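Local coordinates for cobalamin biosynthesis protein CobN (PDB 7C6O) that probably serves as the large, catalytic subunit of cobaltochelatase, the enzyme that inserts cobalt into the corrin ring during cobalamin biosynthesis, at residues A[40-45]-A[60-65]; A[53-58]-A[147-152]. One frame throughout, in Å; residues are numbered along the deposited sequence.

Contact 1: A[40-45]-A[60-65]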
loop_
_atom_site.group_PDB
_atom_site.type_symbol
_atom_site.label_atom_id
_atom_site.label_comp_id
_atom_site.label_asym_id
_atom_site.label_seq_id
_atom_site.Cartn_x
_atom_site.Cartn_y
_atom_site.Cartn_z
ATOM N N PRO A 40 45.299 29.289 -22.144
ATOM C CA PRO A 40 44.243 30.127 -22.726
ATOM C C PRO A 40 42.872 29.738 -22.194
ATOM O O PRO A 40 42.597 28.571 -21.905
ATOM C CB PRO A 40 44.355 29.858 -24.231
ATOM C CG PRO A 40 45.711 29.274 -24.424
ATOM C CD PRO A 40 45.964 28.485 -23.186
ATOM N N THR A 41 42.008 30.738 -22.062
ATOM C CA THR A 41 40.669 30.535 -21.524
ATOM C C THR A 41 39.704 30.229 -22.663
ATOM O O THR A 41 39.570 31.022 -23.599
ATOM C CB THR A 41 40.203 31.766 -20.752
ATOM O OG1 THR A 41 41.090 32.007 -19.654
ATOM C CG2 THR A 41 38.798 31.551 -20.224
ATOM N N VAL A 42 39.029 29.087 -22.574
ATOM C CA VAL A 42 38.019 28.688 -23.547
ATOM C C VAL A 42 36.657 28.804 -22.880
ATOM O O VAL A 42 36.404 28.165 -21.851
ATOM C CB VAL A 42 38.260 27.265 -24.070
ATOM C CG1 VAL A 42 37.115 26.832 -24.974
ATOM C CG2 VAL A 42 39.586 27.195 -24.812
ATOM N N LEU A 43 35.785 29.623 -23.458
ATOM C CA LEU A 43 34.419 29.770 -22.975
ATOM C C LEU A 43 33.531 28.756 -23.686
ATOM O O LEU A 43 33.447 28.757 -24.919
ATOM C CB LEU A 43 33.918 31.194 -23.211
ATOM C CG LEU A 43 32.457 31.483 -22.848
ATOM C CD1 LEU A 43 32.205 31.226 -21.371
ATOM C CD2 LEU A 43 32.090 32.911 -23.218
ATOM N N LEU A 44 32.880 27.891 -22.912
ATOM C CA LEU A 44 31.958 26.889 -23.434
ATOM C C LEU A 44 30.532 27.300 -23.090
ATOM O O LEU A 44 30.174 27.373 -21.910
ATOM C CB LEU A 44 32.268 25.506 -22.858
ATOM C CG LEU A 44 31.300 24.386 -23.243
ATOM C CD1 LEU A 44 31.287 24.190 -24.755
ATOM C CD2 LEU A 44 31.665 23.095 -22.527
ATOM N N LEU A 45 29.728 27.566 -24.116
ATOM C CA LEU A 45 28.314 27.910 -23.960
ATOM C C LEU A 45 27.503 26.769 -24.565
ATOM O O LEU A 45 27.409 26.649 -25.787
ATOM C CB LEU A 45 27.994 29.237 -24.644
ATOM C CG LEU A 45 28.816 30.449 -24.209
ATOM C CD1 LEU A 45 28.601 31.616 -25.161
ATOM C CD2 LEU A 45 28.456 30.843 -22.780
ATOM N N LYS A 60 40.784 21.501 -17.446
ATOM C CA LYS A 60 41.288 22.519 -18.352
ATOM C C LYS A 60 40.705 23.884 -17.991
ATOM O O LYS A 60 39.714 23.995 -17.264
ATOM C CB LYS A 60 40.944 22.168 -19.800
ATOM C CG LYS A 60 41.757 21.020 -20.387
ATOM C CD LYS A 60 43.225 21.398 -20.491
ATOM C CE LYS A 60 43.928 20.678 -21.622
ATOM N NZ LYS A 60 45.300 21.224 -21.844
ATOM N N ASN A 61 41.338 24.934 -18.515
ATOM C CA ASN A 61 40.947 26.309 -18.208
ATOM C C ASN A 61 39.721 26.672 -19.039
ATOM O O ASN A 61 39.792 27.344 -20.072
ATOM C CB ASN A 61 42.097 27.275 -18.461
ATOM C CG ASN A 61 41.752 28.696 -18.068
ATOM O OD1 ASN A 61 40.844 28.923 -17.269
ATOM N ND2 ASN A 61 42.469 29.661 -18.631
ATOM N N TYR A 62 38.570 26.217 -18.560
ATOM C CA TYR A 62 37.285 26.491 -19.178
ATOM C C TYR A 62 36.489 27.482 -18.342
ATOM O O TYR A 62 36.570 27.478 -17.109
ATOM C CB TYR A 62 36.443 25.215 -19.310
ATOM C CG TYR A 62 36.686 24.331 -20.514
ATOM C CD1 TYR A 62 36.214 24.688 -21.771
ATOM C CD2 TYR A 62 37.316 23.099 -20.379
ATOM C CE1 TYR A 62 36.405 23.865 -22.868
ATOM C CE2 TYR A 62 37.509 22.267 -21.469
ATOM C CZ TYR A 62 37.050 22.655 -22.711
ATOM O OH TYR A 62 37.239 21.830 -23.798
ATOM N N ARG A 63 35.743 28.344 -19.022
ATOM C CA ARG A 63 34.585 29.012 -18.451
ATOM C C ARG A 63 33.340 28.403 -19.082
ATOM O O ARG A 63 33.363 27.981 -20.241
ATOM C CB ARG A 63 34.609 30.523 -18.702
ATOM C CG ARG A 63 35.876 31.227 -18.257
ATOM C CD ARG A 63 36.036 31.234 -16.748
ATOM N NE ARG A 63 37.274 31.899 -16.359
ATOM C CZ ARG A 63 38.452 31.289 -16.271
ATOM N NH1 ARG A 63 38.549 29.994 -16.537
ATOM N NH2 ARG A 63 39.530 31.972 -15.916
ATOM N N TRP A 64 32.253 28.344 -18.317
ATOM C CA TRP A 64 31.055 27.690 -18.822
ATOM C C TRP A 64 29.803 28.438 -18.398
ATOM O O TRP A 64 29.766 29.091 -17.351
ATOM C CB TRP A 64 30.965 26.238 -18.346
ATOM C CG TRP A 64 31.158 26.086 -16.877
ATOM C CD1 TRP A 64 30.223 26.277 -15.902
ATOM C CD2 TRP A 64 32.366 25.705 -16.210
ATOM N NE1 TRP A 64 30.776 26.039 -14.668
ATOM C CE2 TRP A 64 32.091 25.687 -14.828
ATOM C CE3 TRP A 64 33.653 25.378 -16.646
ATOM C CZ2 TRP A 64 33.055 25.356 -13.878
ATOM C CZ3 TRP A 64 34.610 25.049 -15.702
ATOM C CH2 TRP A 64 34.306 25.041 -14.334
ATOM N N ALA A 65 28.772 28.321 -19.231
ATOM C CA ALA A 65 27.457 28.864 -18.931
ATOM C C ALA A 65 26.451 28.214 -19.865
ATOM O O ALA A 65 26.786 27.829 -20.989
ATOM C CB ALA A 65 27.419 30.388 -19.082
#
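Strands 42-45 and 62-65 are the two parallel strands of a beta-alpha-beta unit, and they pair in register from Val42 with Tyr62 to Leu45 with Ala65. The short axes diverge by 21° in direction. Four backbone bonds alternate between the segments: Val42 N to Asn61 O, Arg63 N to Val42 O, Leu44 N to Arg63 O and Ala65 N to Leu44 O. The shortest, Leu44 N to Arg63 O, measures 2.7 Å. In segment 60-65 Asn61 accepts, Arg63 both donates and accepts, and Ala65 donates, the alternate-residue pattern of parallel pairing, while the CA hydrogens of Tyr62 and Trp64 also face the carbonyls of Val42 and Leu44.

Side chains of Val42, Leu44, Tyr62 and Trp64 share one face. The Tyr62 side chain lies beside that of Val42 and points the same way, with its CE1 3.7 Å from Val42 CG1; its hydroxyl reaches on to the carbonyl of Leu149. On the other face Leu43 crosses Arg63 at about a right angle, bringing Leu43 CD1 near Arg63 CB.

Ahead of the strands Thr41 meets Arg63, a residue with two conformers. In the one described here, Thr41 CG2 stands over the centre of one face of the guanidinium and touches Arg63 CG at 3.5 Å. The bend at chi2 (-68°) turns this conformer back along its own strand, where Arg63 NH1 reaches Asn61 OD1 at 2.6 Å; Asn61 OD1 sits 20° out of the guanidinium plane of Arg63. Asn61 ND2 makes a weak bond to Thr41 OG1 (2.9 Å) and a further one to the carbonyl of Glu39. With ND2 donating to these two oxygens, the flip of the Asn61 amide is probably fixed, whichever conformer Arg63 adopts.

Contact 2: A[53-58]-A[147-152]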
loop_
_atom_site.group_PDB
_atom_site.type_symbol
_atom_site.label_atom_id
_atom_site.label_comp_id
_atom_site.label_asym_id
_atom_site.label_seq_id
_atom_site.Cartn_x
_atom_site.Cartn_y
_atom_site.Cartn_z
ATOM N N ILE A 53 29.535 20.270 -17.156
ATOM C CA ILE A 53 30.113 19.498 -16.062
ATOM C C ILE A 53 31.338 18.732 -16.543
ATOM O O ILE A 53 32.350 18.647 -15.836
ATOM C CB ILE A 53 29.052 18.566 -15.448
ATOM C CG1 ILE A 53 27.889 19.392 -14.887
ATOM C CG2 ILE A 53 29.663 17.705 -14.351
ATOM C CD1 ILE A 53 26.725 18.559 -14.396
ATOM N N SER A 54 31.272 18.169 -17.753
ATOM C CA SER A 54 32.440 17.519 -18.339
ATOM C C SER A 54 33.604 18.492 -18.464
ATOM O O SER A 54 34.759 18.129 -18.208
ATOM C CB SER A 54 32.091 16.936 -19.710
ATOM O OG SER A 54 31.146 15.885 -19.605
ATOM N N ALA A 55 33.321 19.731 -18.869
ATOM C CA ALA A 55 34.370 20.742 -18.950
ATOM C C ALA A 55 34.948 21.042 -17.573
ATOM O O ALA A 55 36.165 21.193 -17.421
ATOM C CB ALA A 55 33.822 22.015 -19.595
ATOM N N ARG A 56 34.085 21.126 -16.555
ATOM C CA ARG A 56 34.563 21.323 -15.191
ATOM C C ARG A 56 35.415 20.145 -14.731
ATOM O O ARG A 56 36.484 20.337 -14.141
ATOM C CB ARG A 56 33.379 21.529 -14.244
ATOM C CG ARG A 56 33.773 21.811 -12.801
ATOM C CD ARG A 56 32.547 22.015 -11.927
ATOM N NE ARG A 56 31.801 20.774 -11.731
ATOM C CZ ARG A 56 30.623 20.696 -11.124
ATOM N NH1 ARG A 56 30.045 21.793 -10.652
ATOM N NH2 ARG A 56 30.019 19.523 -10.987
ATOM N N SER A 57 34.961 18.919 -15.004
ATOM C CA SER A 57 35.713 17.731 -14.613
ATOM C C SER A 57 37.050 17.617 -15.337
ATOM O O SER A 57 37.961 16.960 -14.820
ATOM C CB SER A 57 34.883 16.471 -14.875
ATOM O OG SER A 57 33.726 16.423 -14.055
ATOM N N SER A 58 37.191 18.239 -16.513
ATOM C CA SER A 58 38.392 18.045 -17.320
ATOM C C SER A 58 39.624 18.672 -16.683
ATOM O O SER A 58 40.748 18.235 -16.954
ATOM C CB SER A 58 38.189 18.628 -18.720
ATOM O OG SER A 58 38.292 20.042 -18.693
ATOM N N ASP A 147 37.316 12.983 -20.977
ATOM C CA ASP A 147 38.513 12.911 -21.810
ATOM C C ASP A 147 38.382 13.794 -23.045
ATOM O O ASP A 147 39.311 14.531 -23.394
ATOM C CB ASP A 147 38.792 11.465 -22.220
ATOM C CG ASP A 147 39.199 10.594 -21.050
ATOM O OD1 ASP A 147 39.715 11.139 -20.051
ATOM O OD2 ASP A 147 39.004 9.363 -21.133
ATOM N N ASN A 148 37.234 13.728 -23.724
ATOM C CA ASN A 148 37.056 14.523 -24.937
ATOM C C ASN A 148 37.024 16.015 -24.634
ATOM O O ASN A 148 37.532 16.820 -25.423
ATOM C CB ASN A 148 35.784 14.093 -25.667
ATOM C CG ASN A 148 35.979 12.822 -26.462
ATOM O OD1 ASN A 148 37.057 12.581 -27.009
ATOM N ND2 ASN A 148 34.940 11.997 -26.529
ATOM N N LEU A 149 36.428 16.410 -23.506
ATOM C CA LEU A 149 36.424 17.825 -23.152
ATOM C C LEU A 149 37.827 18.324 -22.831
ATOM O O LEU A 149 38.157 19.478 -23.128
ATOM C CB LEU A 149 35.484 18.079 -21.971
ATOM C CG LEU A 149 34.073 18.575 -22.312
ATOM C CD1 LEU A 149 34.124 19.963 -22.935
ATOM C CD2 LEU A 149 33.351 17.595 -23.230
ATOM N N ARG A 150 38.668 17.468 -22.246
ATOM C CA ARG A 150 40.044 17.864 -21.969
ATOM C C ARG A 150 40.838 18.020 -23.260
ATOM O O ARG A 150 41.545 19.019 -23.452
ATOM C CB ARG A 150 40.706 16.844 -21.040
ATOM C CG ARG A 150 42.177 17.120 -20.769
ATOM C CD ARG A 150 42.755 16.175 -19.723
ATOM N NE ARG A 150 42.150 14.848 -19.782
ATOM C CZ ARG A 150 41.344 14.351 -18.848
ATOM N NH1 ARG A 150 41.051 15.068 -17.772
ATOM N NH2 ARG A 150 40.836 13.136 -18.989
ATOM N N GLU A 151 40.722 17.048 -24.169
ATOM C CA GLU A 151 41.450 17.137 -25.431
ATOM C C GLU A 151 40.883 18.228 -26.331
ATOM O O GLU A 151 41.633 18.836 -27.102
ATOM C CB GLU A 151 41.434 15.787 -26.150
ATOM C CG GLU A 151 42.078 14.661 -25.349
ATOM C CD GLU A 151 43.519 14.956 -24.981
ATOM O OE1 GLU A 151 44.305 15.327 -25.880
ATOM O OE2 GLU A 151 43.865 14.828 -23.785
ATOM N N LEU A 152 39.575 18.495 -26.246
ATOM C CA LEU A 152 38.989 19.575 -27.037
ATOM C C LEU A 152 39.658 20.907 -26.732
ATOM O O LEU A 152 39.959 21.684 -27.647
ATOM C CB LEU A 152 37.485 19.673 -26.779
ATOM C CG LEU A 152 36.789 20.873 -27.434
ATOM C CD1 LEU A 152 36.804 20.765 -28.964
ATOM C CD2 LEU A 152 35.366 21.024 -26.909
HETATM O O HOH W 1 40.137 14.673 -15.126
#
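Arg150 NH1 is held by two groups at the border of the contact: it donates to Ser58 O at 3.3 Å and to a water that bridges to Ser57 O. The bond to Ser58 O is rather bent, with an angle of 140° at the hydrogen. The arginine chain runs extended until chi3 (33°) bends it and brings NH1 to this carbonyl. Asp147, a turn earlier in the same helix, forms a salt bridge through OD1 with Arg150 NH2, near the guanidinium plane, and probably helps hold the group.

Ser58 CB faces helix 147-152, lying 3.9 Å from Arg150 CB. The hydroxyl of the same serine is folded back over its own helix, where Ser58 OG donates to Ala55 O at 2.7 Å; it also accepts from Lys60 N. Ala55 O takes a weak, longer bond from Ser58 N as well.

Deeper in the contact Leu149 lodges against the turn formed by Ser54 and Ala55. Its CG lies 3.7 Å from Ser54 CB, its CD1 reaches Ala55 CB at 3.9 Å, and its CD2 stays beside Ser54 CB, so the two methyls are divided between neighbouring residues. Ser54 OG takes no part in this packing; it is bonded to the carbonyls of Leu201 and Thr50.

With the axes 8.0 Å apart and crossing at -72°, small Ser and Ala side chains receiving a leucine make this a close helix-helix packing within an alpha/beta layered domain.

In the fold
From the N terminus the chain runs through strand 42-46 and helix 49-58 to strand 62-65, and contact 1 closes this short loop, a beta-alpha-beta unit at one edge of the four-stranded parallel sheet. Contact 2 starts on the helix inside that loop and closes a much longer one, reaching helix 146-161 after the chain has formed the remaining strands, 84-89 and 110-114. The segments alternate along the sequence, so the two loops cross. Their centres lie 10 Å apart, and Lys60 CE, packed 3.4 Å from Arg150 O, is one point where they touch. Together they fasten helices 49-58 and 146-161 to each other and to the sheet's edge.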